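Local coordinates for 14L protein (Yaba-like disease virus, PDB 4EKX), which probably acts as a viral decoy receptor that binds and neutralises host interleukin-18, at residues Phe32-Gly40 against Asn69-Leu77. The protein carries 2 engineered substitutions. Numbering follows the deposited sequence.
Sequences FSYVYWIIG and NRPRADLIL
Strands 34-39 and 72-77 face each other, with the CA atoms of Tyr-36 and Ala-73 5.5 Å apart; as strands of the two facing sheets, they run in nearly the same direction, at 19°, with axes closing to 5.7 Å. The indole of Trp-37 is the main bridge. With CG beside the backbone N (chi1 -71°), the ring reaches across and its NE1 donates to the carbonyl O of Ala-73 at 2.9 Å. The N-H points fairly straight at this oxygen (162°), which lies near the ring plane, while the donor itself sits above the carbonyl plane. Leu-75 CB lies over one face of the indole in a CH-pi contact, 3.6 Å from the centroid of the five-membered ring. Beyond it, Leu-75 CD2 meets Ile-39 CD1 tip to tip at 3.8 Å. At the other end, the Val-35 CG2 methyl presses on the backbone around Ala-73 N (3.4 Å), and Pro-71 CB packs on Tyr-34 CA. The side chains of Tyr-34 and Tyr-36 turn away, and their hydroxyls bond to the backbone of a neighbouring chain of another protein. Trp-37 also touches Cys-23 and Val-35 touches Cys-91, the two halves of a disulfide joining the sheets. Such a core, with a tryptophan beside an intersheet disulfide, is characteristic of an immunoglobulin-like beta sandwich.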
loop_
_atom_site.group_PDB
_atom_site.type_symbol
_atom_site.label_atom_id
_atom_site.label_comp_id
_atom_site.label_asym_id
_atom_site.label_seq_id
_atom_site.Cartn_x
_atom_site.Cartn_y
_atom_site.Cartn_z
ATOM N N PHE D 32 15.416 -8.583 -12.532
ATOM C CA PHE D 32 16.236 -9.346 -11.605
ATOM C C PHE D 32 16.440 -8.574 -10.315
ATOM O O PHE D 32 17.564 -8.228 -9.965
ATOM C CB PHE D 32 17.596 -9.660 -12.232
ATOM C CG PHE D 32 17.533 -10.650 -13.366
ATOM C CD1 PHE D 32 17.178 -11.973 -13.130
ATOM C CD2 PHE D 32 17.847 -10.265 -14.661
ATOM C CE1 PHE D 32 17.120 -12.890 -14.167
ATOM C CE2 PHE D 32 17.798 -11.177 -15.707
ATOM C CZ PHE D 32 17.428 -12.491 -15.459
ATOM N N SER D 33 15.355 -8.286 -9.607
ATOM C CA SER D 33 15.504 -7.672 -8.297
ATOM C C SER D 33 14.397 -8.143 -7.392
ATOM O O SER D 33 13.270 -8.348 -7.824
ATOM C CB SER D 33 15.495 -6.146 -8.387
ATOM O OG SER D 33 14.321 -5.700 -9.028
ATOM N N TYR D 34 14.735 -8.344 -6.133
ATOM C CA TYR D 34 13.738 -8.805 -5.191
ATOM C C TYR D 34 14.155 -8.438 -3.784
ATOM O O TYR D 34 15.325 -8.176 -3.538
ATOM C CB TYR D 34 13.490 -10.318 -5.349
ATOM C CG TYR D 34 14.710 -11.214 -5.472
ATOM C CD1 TYR D 34 15.395 -11.340 -6.680
ATOM C CD2 TYR D 34 15.139 -12.002 -4.392
ATOM C CE1 TYR D 34 16.488 -12.182 -6.795
ATOM C CE2 TYR D 34 16.230 -12.846 -4.504
ATOM C CZ TYR D 34 16.903 -12.933 -5.702
ATOM O OH TYR D 34 17.985 -13.778 -5.811
ATOM N N VAL D 35 13.186 -8.401 -2.871
ATOM C CA VAL D 35 13.473 -8.165 -1.462
ATOM C C VAL D 35 12.885 -9.277 -0.596
ATOM O O VAL D 35 11.926 -9.948 -0.976
ATOM C CB VAL D 35 12.945 -6.797 -0.973
ATOM C CG1 VAL D 35 13.669 -5.643 -1.692
ATOM C CG2 VAL D 35 11.428 -6.698 -1.173
ATOM N N TYR D 36 13.491 -9.490 0.563
ATOM C CA TYR D 36 12.937 -10.435 1.539
ATOM C C TYR D 36 13.548 -10.182 2.891
ATOM O O TYR D 36 14.518 -9.427 3.024
ATOM C CB TYR D 36 13.213 -11.879 1.134
ATOM C CG TYR D 36 14.684 -12.179 0.984
ATOM C CD1 TYR D 36 15.357 -11.891 -0.214
ATOM C CD2 TYR D 36 15.409 -12.754 2.031
ATOM C CE1 TYR D 36 16.711 -12.171 -0.359
ATOM C CE2 TYR D 36 16.766 -13.026 1.891
ATOM C CZ TYR D 36 17.412 -12.733 0.692
ATOM O OH TYR D 36 18.756 -13.000 0.525
ATOM N N TRP D 37 12.989 -10.849 3.894
ATOM C CA TRP D 37 13.374 -10.611 5.267
ATOM C C TRP D 37 14.331 -11.678 5.819
ATOM O O TRP D 37 14.270 -12.853 5.435
ATOM C CB TRP D 37 12.110 -10.525 6.135
ATOM C CG TRP D 37 11.311 -9.257 5.877
ATOM C CD1 TRP D 37 10.328 -9.069 4.939
ATOM C CD2 TRP D 37 11.468 -8.014 6.551
ATOM N NE1 TRP D 37 9.852 -7.769 5.002
ATOM C CE2 TRP D 37 10.541 -7.101 5.981
ATOM C CE3 TRP D 37 12.303 -7.571 7.585
ATOM C CZ2 TRP D 37 10.406 -5.792 6.439
ATOM C CZ3 TRP D 37 12.181 -6.263 8.025
ATOM C CH2 TRP D 37 11.239 -5.387 7.449
ATOM N N ILE D 38 15.224 -11.231 6.703
ATOM C CA ILE D 38 16.074 -12.111 7.501
ATOM C C ILE D 38 15.849 -11.732 8.961
ATOM O O ILE D 38 15.928 -10.553 9.328
ATOM C CB ILE D 38 17.566 -11.962 7.138
ATOM C CG1 ILE D 38 17.799 -12.409 5.684
ATOM C CG2 ILE D 38 18.439 -12.771 8.118
ATOM C CD1 ILE D 38 19.262 -12.294 5.200
ATOM N N ILE D 39 15.537 -12.739 9.771
ATOM C CA ILE D 39 15.219 -12.551 11.187
ATOM C C ILE D 39 16.469 -12.861 11.987
ATOM O O ILE D 39 16.969 -13.992 11.971
ATOM C CB ILE D 39 14.087 -13.488 11.628
ATOM C CG1 ILE D 39 12.915 -13.427 10.648
ATOM C CG2 ILE D 39 13.620 -13.156 13.051
ATOM C CD1 ILE D 39 12.382 -12.009 10.401
ATOM N N GLY D 40 16.989 -11.846 12.668
ATOM C CA GLY D 40 18.246 -11.978 13.372
ATOM C C GLY D 40 19.396 -12.119 12.392
ATOM O O GLY D 40 19.365 -11.555 11.295
ATOM N N ASN D 69 11.812 -1.145 -11.247
ATOM C CA ASN D 69 11.194 -2.240 -10.504
ATOM C C ASN D 69 11.098 -1.951 -9.008
ATOM O O ASN D 69 12.067 -1.496 -8.390
ATOM N N ARG D 70 9.929 -2.222 -8.430
ATOM C CA ARG D 70 9.711 -2.009 -7.002
ATOM C C ARG D 70 9.292 -3.287 -6.289
ATOM O O ARG D 70 8.119 -3.487 -5.952
ATOM C CB ARG D 70 8.703 -0.886 -6.741
ATOM C CD ARG D 70 8.602 1.539 -6.075
ATOM N NE ARG D 70 9.060 1.422 -4.688
ATOM C CZ ARG D 70 9.826 2.326 -4.082
ATOM N N PRO D 71 10.264 -4.169 -6.048
ATOM C CA PRO D 71 9.964 -5.388 -5.295
ATOM C C PRO D 71 9.478 -5.058 -3.884
ATOM O O PRO D 71 9.888 -4.053 -3.302
ATOM C CB PRO D 71 11.320 -6.107 -5.233
ATOM C CG PRO D 71 12.340 -5.046 -5.499
ATOM C CD PRO D 71 11.682 -4.071 -6.431
ATOM N N ARG D 72 8.611 -5.902 -3.344
ATOM C CA ARG D 72 8.063 -5.676 -2.006
ATOM C C ARG D 72 7.948 -6.981 -1.218
ATOM O O ARG D 72 7.571 -8.015 -1.766
ATOM C CB ARG D 72 6.685 -5.013 -2.099
ATOM C CG ARG D 72 6.061 -4.695 -0.737
ATOM C CD ARG D 72 4.768 -3.902 -0.885
ATOM N NE ARG D 72 4.040 -3.824 0.382
ATOM C CZ ARG D 72 2.930 -3.119 0.564
ATOM N NH1 ARG D 72 2.418 -2.403 -0.431
ATOM N NH2 ARG D 72 2.333 -3.123 1.750
ATOM N N ALA D 73 8.283 -6.920 0.065
ATOM C CA ALA D 73 8.009 -8.037 0.960
ATOM C C ALA D 73 7.487 -7.483 2.265
ATOM O O ALA D 73 8.140 -6.640 2.882
ATOM C CB ALA D 73 9.266 -8.879 1.194
ATOM N N ASP D 74 6.315 -7.947 2.683
ATOM C CA ASP D 74 5.796 -7.571 3.997
ATOM C C ASP D 74 6.112 -8.668 5.021
ATOM O O ASP D 74 6.050 -9.873 4.718
ATOM C CB ASP D 74 4.284 -7.315 3.967
ATOM C CG ASP D 74 3.899 -6.080 3.152
ATOM O OD1 ASP D 74 4.790 -5.299 2.748
ATOM O OD2 ASP D 74 2.685 -5.889 2.926
ATOM N N LEU D 75 6.444 -8.236 6.232
ATOM C CA LEU D 75 6.665 -9.162 7.335
ATOM C C LEU D 75 5.561 -8.915 8.363
ATOM O O LEU D 75 5.337 -7.778 8.794
ATOM C CB LEU D 75 8.053 -8.948 7.941
ATOM C CG LEU D 75 8.472 -9.918 9.055
ATOM C CD1 LEU D 75 8.679 -11.333 8.506
ATOM C CD2 LEU D 75 9.743 -9.412 9.728
ATOM N N ILE D 76 4.850 -9.978 8.716
ATOM C CA ILE D 76 3.695 -9.862 9.596
ATOM C C ILE D 76 4.017 -10.556 10.907
ATOM O O ILE D 76 4.402 -11.726 10.914
ATOM C CB ILE D 76 2.423 -10.499 8.985
ATOM C CG1 ILE D 76 2.067 -9.839 7.656
ATOM C CG2 ILE D 76 1.241 -10.399 9.953
ATOM C CD1 ILE D 76 2.666 -10.525 6.466
ATOM N N LEU D 77 3.885 -9.813 12.003
ATOM C CA LEU D 77 4.166 -10.335 13.333
ATOM C C LEU D 77 2.864 -10.480 14.088
ATOM O O LEU D 77 2.048 -9.551 14.137
ATOM C CB LEU D 77 5.077 -9.389 14.122
ATOM C CG LEU D 77 6.565 -9.349 13.773
ATOM C CD1 LEU D 77 6.768 -8.841 12.358
ATOM C CD2 LEU D 77 7.312 -8.474 14.771
#